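PDB 2ON5: Na Glutathione S-transferase 2 from Necator americanus, which probably conjugates glutathione, which it binds, to electrophilic compounds, as a glutathione S-transferase of a human hookworm. Local coordinates for residues L160-S165 with K187-P192. Residues are numbered along the deposited sequence; the frame is centred on the assembly and turned at random.
Sequences LAEHTS and KVRSIP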
loop_
_atom_site.group_PDB
_atom_site.type_symbol
_atom_site.label_atom_id
_atom_site.label_comp_id
_atom_site.label_asym_id
_atom_site.label_seq_id
_atom_site.Cartn_x
_atom_site.Cartn_y
_atom_site.Cartn_z
ATOM N N LEU A 160 6.358 0.145 -12.521
ATOM C CA LEU A 160 6.069 1.161 -13.545
ATOM C C LEU A 160 6.328 0.690 -14.990
ATOM O O LEU A 160 5.466 0.901 -15.878
ATOM C CB LEU A 160 6.814 2.474 -13.260
ATOM C CG LEU A 160 6.498 3.626 -14.210
ATOM C CD1 LEU A 160 5.043 4.084 -14.068
ATOM C CD2 LEU A 160 7.504 4.758 -13.998
ATOM N N ALA A 161 7.513 0.126 -15.235
ATOM C CA ALA A 161 7.896 -0.368 -16.582
ATOM C C ALA A 161 6.881 -1.410 -17.073
ATOM O O ALA A 161 6.438 -1.401 -18.248
ATOM C CB ALA A 161 9.325 -0.987 -16.552
ATOM N N GLU A 162 6.494 -2.310 -16.178
ATOM C CA GLU A 162 5.498 -3.354 -16.536
ATOM C C GLU A 162 4.140 -2.741 -16.891
ATOM O O GLU A 162 3.567 -3.061 -17.923
ATOM C CB GLU A 162 5.367 -4.417 -15.432
ATOM C CG GLU A 162 4.284 -5.468 -15.661
ATOM C CD GLU A 162 4.382 -6.171 -17.014
ATOM O OE1 GLU A 162 5.495 -6.547 -17.449
ATOM O OE2 GLU A 162 3.324 -6.384 -17.615
ATOM N N HIS A 163 3.654 -1.835 -16.048
ATOM C CA HIS A 163 2.391 -1.176 -16.321
ATOM C C HIS A 163 2.425 -0.429 -17.637
ATOM O O HIS A 163 1.566 -0.655 -18.515
ATOM C CB HIS A 163 2.009 -0.173 -15.207
ATOM C CG HIS A 163 0.798 0.630 -15.560
ATOM N ND1 HIS A 163 0.855 1.963 -15.914
ATOM C CD2 HIS A 163 -0.495 0.257 -15.696
ATOM C CE1 HIS A 163 -0.362 2.382 -16.227
ATOM N NE2 HIS A 163 -1.196 1.362 -16.112
ATOM N N THR A 164 3.376 0.499 -17.777
ATOM C CA THR A 164 3.342 1.365 -18.955
ATOM C C THR A 164 3.508 0.580 -20.256
ATOM O O THR A 164 2.776 0.824 -21.232
ATOM C CB THR A 164 4.352 2.517 -18.896
ATOM O OG1 THR A 164 5.692 2.007 -18.909
ATOM C CG2 THR A 164 4.132 3.378 -17.651
ATOM N N SER A 165 4.437 -0.374 -20.253
ATOM C CA SER A 165 4.694 -1.183 -21.449
ATOM C C SER A 165 3.483 -2.042 -21.796
ATOM O O SER A 165 3.143 -2.232 -22.986
ATOM C CB SER A 165 5.945 -2.054 -21.273
ATOM O OG SER A 165 5.725 -3.080 -20.318
ATOM N N LYS A 187 14.612 1.062 -20.683
ATOM C CA LYS A 187 15.811 0.805 -19.855
ATOM C C LYS A 187 15.643 -0.429 -18.953
ATOM O O LYS A 187 16.453 -1.367 -19.001
ATOM C CB LYS A 187 16.186 2.046 -19.038
ATOM C CG LYS A 187 17.456 1.868 -18.158
ATOM C CD LYS A 187 17.756 3.127 -17.354
ATOM C CE LYS A 187 19.083 3.008 -16.607
ATOM N NZ LYS A 187 20.177 3.150 -17.576
ATOM N N VAL A 188 14.570 -0.437 -18.161
ATOM C CA VAL A 188 14.249 -1.545 -17.240
ATOM C C VAL A 188 14.125 -2.874 -17.968
ATOM O O VAL A 188 14.761 -3.853 -17.588
ATOM C CB VAL A 188 12.965 -1.213 -16.406
ATOM C CG1 VAL A 188 12.478 -2.421 -15.538
ATOM C CG2 VAL A 188 13.224 0.048 -15.509
ATOM N N ARG A 189 13.344 -2.894 -19.042
ATOM C CA ARG A 189 13.029 -4.129 -19.767
ATOM C C ARG A 189 14.197 -4.715 -20.570
ATOM O O ARG A 189 14.125 -5.864 -21.007
ATOM C CB ARG A 189 11.777 -3.929 -20.630
ATOM C CG ARG A 189 10.503 -3.843 -19.763
ATOM C CD ARG A 189 9.324 -3.143 -20.467
ATOM N NE ARG A 189 9.033 -3.703 -21.796
ATOM C CZ ARG A 189 8.280 -4.779 -22.041
ATOM N NH1 ARG A 189 7.738 -5.494 -21.044
ATOM N NH2 ARG A 189 8.095 -5.168 -23.305
ATOM N N SER A 190 15.270 -3.937 -20.729
ATOM C CA SER A 190 16.473 -4.392 -21.433
ATOM C C SER A 190 17.500 -5.024 -20.485
ATOM O O SER A 190 18.517 -5.550 -20.946
ATOM C CB SER A 190 17.107 -3.252 -22.228
ATOM O OG SER A 190 17.547 -2.219 -21.338
ATOM N N ILE A 191 17.259 -4.964 -19.173
ATOM C CA ILE A 191 18.134 -5.674 -18.230
ATOM C C ILE A 191 18.095 -7.151 -18.657
ATOM O O ILE A 191 17.020 -7.708 -18.793
ATOM C CB ILE A 191 17.662 -5.515 -16.766
ATOM C CG1 ILE A 191 17.755 -4.036 -16.331
ATOM C CG2 ILE A 191 18.439 -6.504 -15.860
ATOM C CD1 ILE A 191 17.027 -3.688 -15.010
ATOM N N PRO A 192 19.268 -7.773 -18.909
ATOM C CA PRO A 192 19.282 -9.106 -19.538
ATOM C C PRO A 192 18.349 -10.170 -18.956
ATOM O O PRO A 192 17.598 -10.759 -19.730
ATOM C CB PRO A 192 20.747 -9.511 -19.445
ATOM C CG PRO A 192 21.458 -8.200 -19.583
ATOM C CD PRO A 192 20.648 -7.288 -18.697
HETATM O O HOH W 1 7.803 -5.239 -18.121
#
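A161 meets V188 where helix 155-168 lies against helix 179-189, and the pair illustrates how a small side chain lets two helices draw close. The CA atoms of A161 and V188 are 6.5 Å apart, and the A161 methyl rests on the flank of the valine: A161 CB comes to 3.6 Å from V188 CG1, with V188 CB just as near. With CG1 anti to the backbone N (chi1 173°), that branch takes part in the touch, while CG2 keeps a little farther off. This buried methyl-to-valine touch is tight, and so is the layering of R189 on S165 beside it.

One turn on along helix 155-168, S165 meets R189, the residue after V188, in a close but more polar and partly exposed contact. The arginine chain reaches across the serine and bends at chi3 (52°), which lays its guanidinium over S165, with S165 CB 3.4 Å above the plane and displaced toward its rim. S165 OG also lies over this face, 3.2 Å from R189 NH1, but the angle is too poor for a hydrogen bond. The hydroxyl instead donates to A161 O within its own helix, at 2.8 Å between S165 OG and A161 O; S165 N reaches the same oxygen from the opposite face of the carbonyl plane.

The loose side is the guanidinium edge, where the link is through water. One molecule, in the guanidinium plane, accepts from R189 NH1 at 2.9 Å and donates to E162 OE1 at 2.7 Å, bridging opposite charges too far apart for a direct salt bridge. The E162 carboxylate has firmer partners in salt bridges to R201 and R12. Close packing beside a water-mediated polar margin thus joins two helices of the all-helical C-terminal domain characteristic of the glutathione S-transferase fold.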